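Local coordinates for glutathione synthetase-like effector 30 (Gpa-GSS30-apo) (Globodera pallida, PDB 5OET), which probably acts as a secreted plant-parasitic nematode effector derived from a housekeeping glutathione synthetase, the ATP-dependent ligase that joins gamma-glutamylcysteine to glycine, at residues A110-F124 with V354-F365. Residues are numbered along the deposited sequence; the frame is centred on the assembly and turned at random.
Sequences AMLLLYFRASCDYEF and VFTKPGMVEKFF
F364 points its ring edge at one face of F124, planes at 73° and centroids 5.2 Å apart, a T-shaped pair at the heart of an aromatic cluster. The cluster joins helices 98-119 and 122-127 to the loop between helices 349-354 and 373-380 of the glutathione synthetase fold. The CE1 corner of F364 meets the helix backbone obliquely, 3.6 Å from A118 CA. F124 swings its CG anti to the backbone N (chi1 175°), which carries the ring across to the loop, where M360 SD meets its edge in a Met-aromatic contact, 3.9 Å from F124 CE1. The K363 chain slides past F124 in the opposite direction, CE near CD1, and its NZ makes a salt bridge with OD2 of the N-cap residue D121, its hydrogen bond weak at 3.3 Å. L114 wedges between F355 and F364: CD2 sits over the centre of the F355 face in a CH-pi contact, while CD1 touches F364 CD2. F355 sends its edge into the face of Y115, which also touches F163 and Q165 of strand 160-173. R117, extended from CG to NE, donates from NH1 to F364 O at 2.7 Å, the acceptor within the guanidinium plane and the N-H...O angle 152°.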
loop_
_atom_site.group_PDB
_atom_site.type_symbol
_atom_site.label_atom_id
_atom_site.label_comp_id
_atom_site.label_asym_id
_atom_site.label_seq_id
_atom_site.Cartn_x
_atom_site.Cartn_y
_atom_site.Cartn_z
ATOM N N ALA A 110 13.155 2.076 -30.707
ATOM C CA ALA A 110 12.721 2.030 -32.111
ATOM C C ALA A 110 11.207 2.107 -32.266
ATOM O O ALA A 110 10.684 2.757 -33.174
ATOM C CB ALA A 110 13.223 0.753 -32.762
ATOM N N MET A 111 10.510 1.414 -31.386
ATOM C CA MET A 111 9.059 1.332 -31.451
ATOM C C MET A 111 8.395 2.699 -31.163
ATOM O O MET A 111 7.450 3.099 -31.852
ATOM C CB MET A 111 8.550 0.266 -30.484
ATOM C CG MET A 111 7.320 -0.441 -31.005
ATOM S SD MET A 111 7.775 -1.789 -32.099
ATOM C CE MET A 111 6.347 -1.748 -33.215
ATOM N N LEU A 112 8.903 3.428 -30.167
ATOM C CA LEU A 112 8.433 4.795 -29.924
ATOM C C LEU A 112 8.744 5.699 -31.118
ATOM O O LEU A 112 7.879 6.416 -31.593
ATOM C CB LEU A 112 9.052 5.374 -28.654
ATOM C CG LEU A 112 8.733 4.691 -27.323
ATOM C CD1 LEU A 112 9.550 5.288 -26.186
ATOM C CD2 LEU A 112 7.257 4.805 -27.030
ATOM N N LEU A 113 9.965 5.641 -31.622
ATOM C CA LEU A 113 10.337 6.482 -32.755
ATOM C C LEU A 113 9.473 6.279 -33.990
ATOM O O LEU A 113 9.154 7.229 -34.651
ATOM C CB LEU A 113 11.824 6.317 -33.114
ATOM C CG LEU A 113 12.856 6.976 -32.193
ATOM C CD1 LEU A 113 14.241 6.877 -32.810
ATOM C CD2 LEU A 113 12.503 8.435 -31.915
ATOM N N LEU A 114 9.080 5.047 -34.294
ATOM C CA LEU A 114 8.222 4.781 -35.468
ATOM C C LEU A 114 6.820 5.393 -35.334
ATOM O O LEU A 114 6.326 6.006 -36.253
ATOM C CB LEU A 114 8.104 3.280 -35.701
ATOM C CG LEU A 114 7.054 2.802 -36.696
ATOM C CD1 LEU A 114 7.336 3.364 -38.073
ATOM C CD2 LEU A 114 7.007 1.289 -36.752
ATOM N N TYR A 115 6.166 5.185 -34.198
ATOM C CA TYR A 115 4.822 5.697 -33.995
ATOM C C TYR A 115 4.814 7.211 -33.779
ATOM O O TYR A 115 3.862 7.883 -34.173
ATOM C CB TYR A 115 4.139 4.975 -32.829
ATOM C CG TYR A 115 3.682 3.605 -33.210
ATOM C CD1 TYR A 115 2.484 3.416 -33.862
ATOM C CD2 TYR A 115 4.466 2.499 -32.943
ATOM C CE1 TYR A 115 2.070 2.151 -34.234
ATOM C CE2 TYR A 115 4.071 1.225 -33.310
ATOM C CZ TYR A 115 2.873 1.056 -33.953
ATOM O OH TYR A 115 2.508 -0.213 -34.300
ATOM N N PHE A 116 5.870 7.751 -33.173
ATOM C CA PHE A 116 6.009 9.193 -33.037
ATOM C C PHE A 116 6.081 9.876 -34.392
ATOM O O PHE A 116 5.369 10.820 -34.634
ATOM C CB PHE A 116 7.241 9.546 -32.203
ATOM C CG PHE A 116 7.489 11.020 -32.102
ATOM C CD1 PHE A 116 6.523 11.842 -31.560
ATOM C CD2 PHE A 116 8.665 11.588 -32.577
ATOM C CE1 PHE A 116 6.722 13.212 -31.484
ATOM C CE2 PHE A 116 8.883 12.945 -32.484
ATOM C CZ PHE A 116 7.906 13.762 -31.943
ATOM N N ARG A 117 6.937 9.371 -35.268
ATOM C CA ARG A 117 7.156 9.932 -36.610
ATOM C C ARG A 117 5.979 9.735 -37.555
ATOM O O ARG A 117 5.680 10.605 -38.366
ATOM C CB ARG A 117 8.412 9.334 -37.221
ATOM C CG ARG A 117 9.673 9.794 -36.522
ATOM C CD ARG A 117 10.914 9.052 -37.015
ATOM N NE ARG A 117 12.067 9.311 -36.159
ATOM C CZ ARG A 117 13.297 8.826 -36.347
ATOM N NH1 ARG A 117 13.576 8.032 -37.380
ATOM N NH2 ARG A 117 14.268 9.139 -35.484
ATOM N N ALA A 118 5.318 8.593 -37.454
ATOM C CA ALA A 118 4.037 8.390 -38.131
ATOM C C ALA A 118 2.964 9.368 -37.657
ATOM O O ALA A 118 2.147 9.810 -38.446
ATOM C CB ALA A 118 3.555 6.977 -37.915
ATOM N N SER A 119 2.969 9.683 -36.366
ATOM C CA SER A 119 2.040 10.654 -35.776
ATOM C C SER A 119 2.304 12.109 -36.171
ATOM O O SER A 119 1.387 12.924 -36.162
ATOM C CB SER A 119 2.029 10.509 -34.255
ATOM O OG SER A 119 1.631 9.195 -33.902
ATOM N N CYS A 120 3.549 12.423 -36.524
ATOM C CA CYS A 120 3.924 13.720 -37.126
ATOM C C CYS A 120 3.567 13.876 -38.614
ATOM O O CYS A 120 3.869 14.908 -39.189
ATOM C CB CYS A 120 5.441 13.960 -36.968
ATOM S SG CYS A 120 6.044 14.030 -35.260
ATOM N N ASP A 121 2.955 12.868 -39.236
ATOM C CA ASP A 121 2.671 12.858 -40.686
ATOM C C ASP A 121 1.190 12.531 -40.898
ATOM O O ASP A 121 0.844 11.405 -41.264
ATOM C CB ASP A 121 3.582 11.830 -41.393
ATOM C CG ASP A 121 3.555 11.945 -42.939
ATOM O OD1 ASP A 121 2.721 12.699 -43.502
ATOM O OD2 ASP A 121 4.387 11.267 -43.599
ATOM N N TYR A 122 0.337 13.531 -40.657
ATOM C CA TYR A 122 -1.123 13.383 -40.747
ATOM C C TYR A 122 -1.610 12.849 -42.106
ATOM O O TYR A 122 -2.505 11.994 -42.164
ATOM C CB TYR A 122 -1.829 14.715 -40.451
ATOM C CG TYR A 122 -3.344 14.622 -40.286
ATOM C CD1 TYR A 122 -3.937 13.575 -39.568
ATOM C CD2 TYR A 122 -4.181 15.595 -40.804
ATOM C CE1 TYR A 122 -5.310 13.492 -39.397
ATOM C CE2 TYR A 122 -5.564 15.526 -40.629
ATOM C CZ TYR A 122 -6.121 14.468 -39.922
ATOM O OH TYR A 122 -7.480 14.357 -39.726
ATOM N N GLU A 123 -1.040 13.357 -43.192
ATOM C CA GLU A 123 -1.399 12.819 -44.495
ATOM C C GLU A 123 -1.075 11.305 -44.635
ATOM O O GLU A 123 -1.857 10.589 -45.259
ATOM C CB GLU A 123 -0.889 13.704 -45.648
ATOM C CG GLU A 123 -1.999 14.565 -46.273
ATOM C CD GLU A 123 -2.973 13.732 -47.134
ATOM O OE1 GLU A 123 -4.153 13.571 -46.733
ATOM O OE2 GLU A 123 -2.544 13.209 -48.201
ATOM N N PHE A 124 0.008 10.813 -44.025
ATOM C CA PHE A 124 0.304 9.383 -44.058
ATOM C C PHE A 124 -0.770 8.570 -43.349
ATOM O O PHE A 124 -1.247 7.559 -43.885
ATOM C CB PHE A 124 1.675 9.052 -43.454
ATOM C CG PHE A 124 1.945 7.578 -43.382
ATOM C CD1 PHE A 124 2.157 6.843 -44.545
ATOM C CD2 PHE A 124 1.927 6.909 -42.163
ATOM C CE1 PHE A 124 2.381 5.469 -44.493
ATOM C CE2 PHE A 124 2.152 5.537 -42.102
ATOM C CZ PHE A 124 2.384 4.812 -43.271
ATOM N N VAL A 354 -0.991 -2.171 -41.120
ATOM C CA VAL A 354 -0.341 -1.452 -42.232
ATOM C C VAL A 354 1.186 -1.422 -42.095
ATOM O O VAL A 354 1.870 -1.495 -43.094
ATOM C CB VAL A 354 -0.930 -0.028 -42.450
ATOM C CG1 VAL A 354 -0.086 0.799 -43.427
ATOM C CG2 VAL A 354 -2.367 -0.110 -42.966
ATOM N N PHE A 355 1.719 -1.356 -40.881
ATOM C CA PHE A 355 3.183 -1.380 -40.693
ATOM C C PHE A 355 3.855 -2.716 -41.036
ATOM O O PHE A 355 5.069 -2.757 -41.165
ATOM C CB PHE A 355 3.580 -0.963 -39.262
ATOM C CG PHE A 355 3.507 0.526 -39.020
ATOM C CD1 PHE A 355 4.133 1.415 -39.873
ATOM C CD2 PHE A 355 2.822 1.032 -37.943
ATOM C CE1 PHE A 355 4.066 2.767 -39.649
ATOM C CE2 PHE A 355 2.758 2.397 -37.713
ATOM C CZ PHE A 355 3.379 3.264 -38.564
ATOM N N THR A 356 3.075 -3.793 -41.162
ATOM C CA THR A 356 3.590 -5.108 -41.565
ATOM C C THR A 356 3.772 -5.281 -43.066
ATOM O O THR A 356 4.389 -6.242 -43.490
ATOM C CB THR A 356 2.714 -6.267 -41.026
ATOM O OG1 THR A 356 1.440 -6.308 -41.697
ATOM C CG2 THR A 356 2.530 -6.136 -39.518
ATOM N N LYS A 357 3.228 -4.361 -43.855
ATOM C CA LYS A 357 3.438 -4.337 -45.294
ATOM C C LYS A 357 4.856 -3.846 -45.610
ATOM O O LYS A 357 5.397 -3.022 -44.862
ATOM C CB LYS A 357 2.406 -3.422 -45.976
ATOM C CG LYS A 357 0.981 -3.956 -45.938
ATOM C CD LYS A 357 0.082 -3.320 -47.002
ATOM C CE LYS A 357 -0.531 -2.006 -46.534
ATOM N NZ LYS A 357 -0.913 -1.119 -47.678
ATOM N N PRO A 358 5.458 -4.335 -46.721
ATOM C CA PRO A 358 6.828 -3.950 -47.114
ATOM C C PRO A 358 7.031 -2.437 -47.293
ATOM O O PRO A 358 6.143 -1.757 -47.810
ATOM C CB PRO A 358 7.010 -4.653 -48.462
ATOM C CG PRO A 358 5.621 -4.846 -48.973
ATOM C CD PRO A 358 4.833 -5.190 -47.746
ATOM N N GLY A 359 8.183 -1.927 -46.847
ATOM C CA GLY A 359 8.523 -0.498 -46.950
ATOM C C GLY A 359 7.966 0.434 -45.876
ATOM O O GLY A 359 8.560 1.465 -45.592
ATOM N N MET A 360 6.838 0.077 -45.267
ATOM C CA MET A 360 6.096 1.005 -44.418
ATOM C C MET A 360 6.816 1.387 -43.127
ATOM O O MET A 360 6.606 2.484 -42.621
ATOM C CB MET A 360 4.710 0.452 -44.113
ATOM C CG MET A 360 3.816 0.334 -45.339
ATOM S SD MET A 360 3.155 1.908 -45.909
ATOM C CE MET A 360 2.500 1.387 -47.502
ATOM N N VAL A 361 7.647 0.503 -42.592
ATOM C CA VAL A 361 8.526 0.830 -41.452
ATOM C C VAL A 361 9.754 1.587 -41.946
ATOM O O VAL A 361 10.121 2.614 -41.389
ATOM C CB VAL A 361 8.989 -0.430 -40.678
ATOM C CG1 VAL A 361 10.016 -0.079 -39.613
ATOM C CG2 VAL A 361 7.813 -1.146 -40.036
ATOM N N GLU A 362 10.366 1.073 -43.012
ATOM C CA GLU A 362 11.620 1.617 -43.563
ATOM C C GLU A 362 11.511 3.120 -43.853
ATOM O O GLU A 362 12.480 3.857 -43.695
ATOM C CB GLU A 362 12.031 0.836 -44.828
ATOM C CG GLU A 362 12.655 -0.544 -44.571
ATOM C CD GLU A 362 11.672 -1.641 -44.148
ATOM O OE1 GLU A 362 12.129 -2.758 -43.774
ATOM O OE2 GLU A 362 10.439 -1.402 -44.181
ATOM N N LYS A 363 10.308 3.546 -44.243
ATOM C CA LYS A 363 9.957 4.939 -44.546
ATOM C C LYS A 363 10.341 5.941 -43.446
ATOM O O LYS A 363 10.704 7.064 -43.750
ATOM C CB LYS A 363 8.440 5.009 -44.820
ATOM C CG LYS A 363 7.872 6.357 -45.242
ATOM C CD LYS A 363 6.348 6.348 -45.161
ATOM C CE LYS A 363 5.685 7.492 -45.923
ATOM N NZ LYS A 363 5.872 8.811 -45.257
ATOM N N PHE A 364 10.260 5.540 -42.178
ATOM C CA PHE A 364 10.557 6.434 -41.052
ATOM C C PHE A 364 11.961 6.268 -40.445
ATOM O O PHE A 364 12.207 6.784 -39.358
ATOM C CB PHE A 364 9.487 6.233 -39.970
ATOM C CG PHE A 364 8.090 6.493 -40.459
ATOM C CD1 PHE A 364 7.581 7.792 -40.487
ATOM C CD2 PHE A 364 7.297 5.453 -40.924
ATOM C CE1 PHE A 364 6.303 8.044 -40.954
ATOM C CE2 PHE A 364 6.024 5.697 -41.401
ATOM C CZ PHE A 364 5.521 6.994 -41.410
ATOM N N PHE A 365 12.877 5.594 -41.157
ATOM C CA PHE A 365 14.214 5.223 -40.637
ATOM C C PHE A 365 15.365 5.271 -41.675
ATOM O O PHE A 365 15.191 5.597 -42.859
ATOM C CB PHE A 365 14.170 3.803 -40.047
ATOM C CG PHE A 365 13.363 3.672 -38.776
ATOM C CD1 PHE A 365 13.816 4.225 -37.581
ATOM C CD2 PHE A 365 12.180 2.948 -38.761
ATOM C CE1 PHE A 365 13.087 4.084 -36.405
ATOM C CE2 PHE A 365 11.450 2.795 -37.592
ATOM C CZ PHE A 365 11.908 3.358 -36.411
#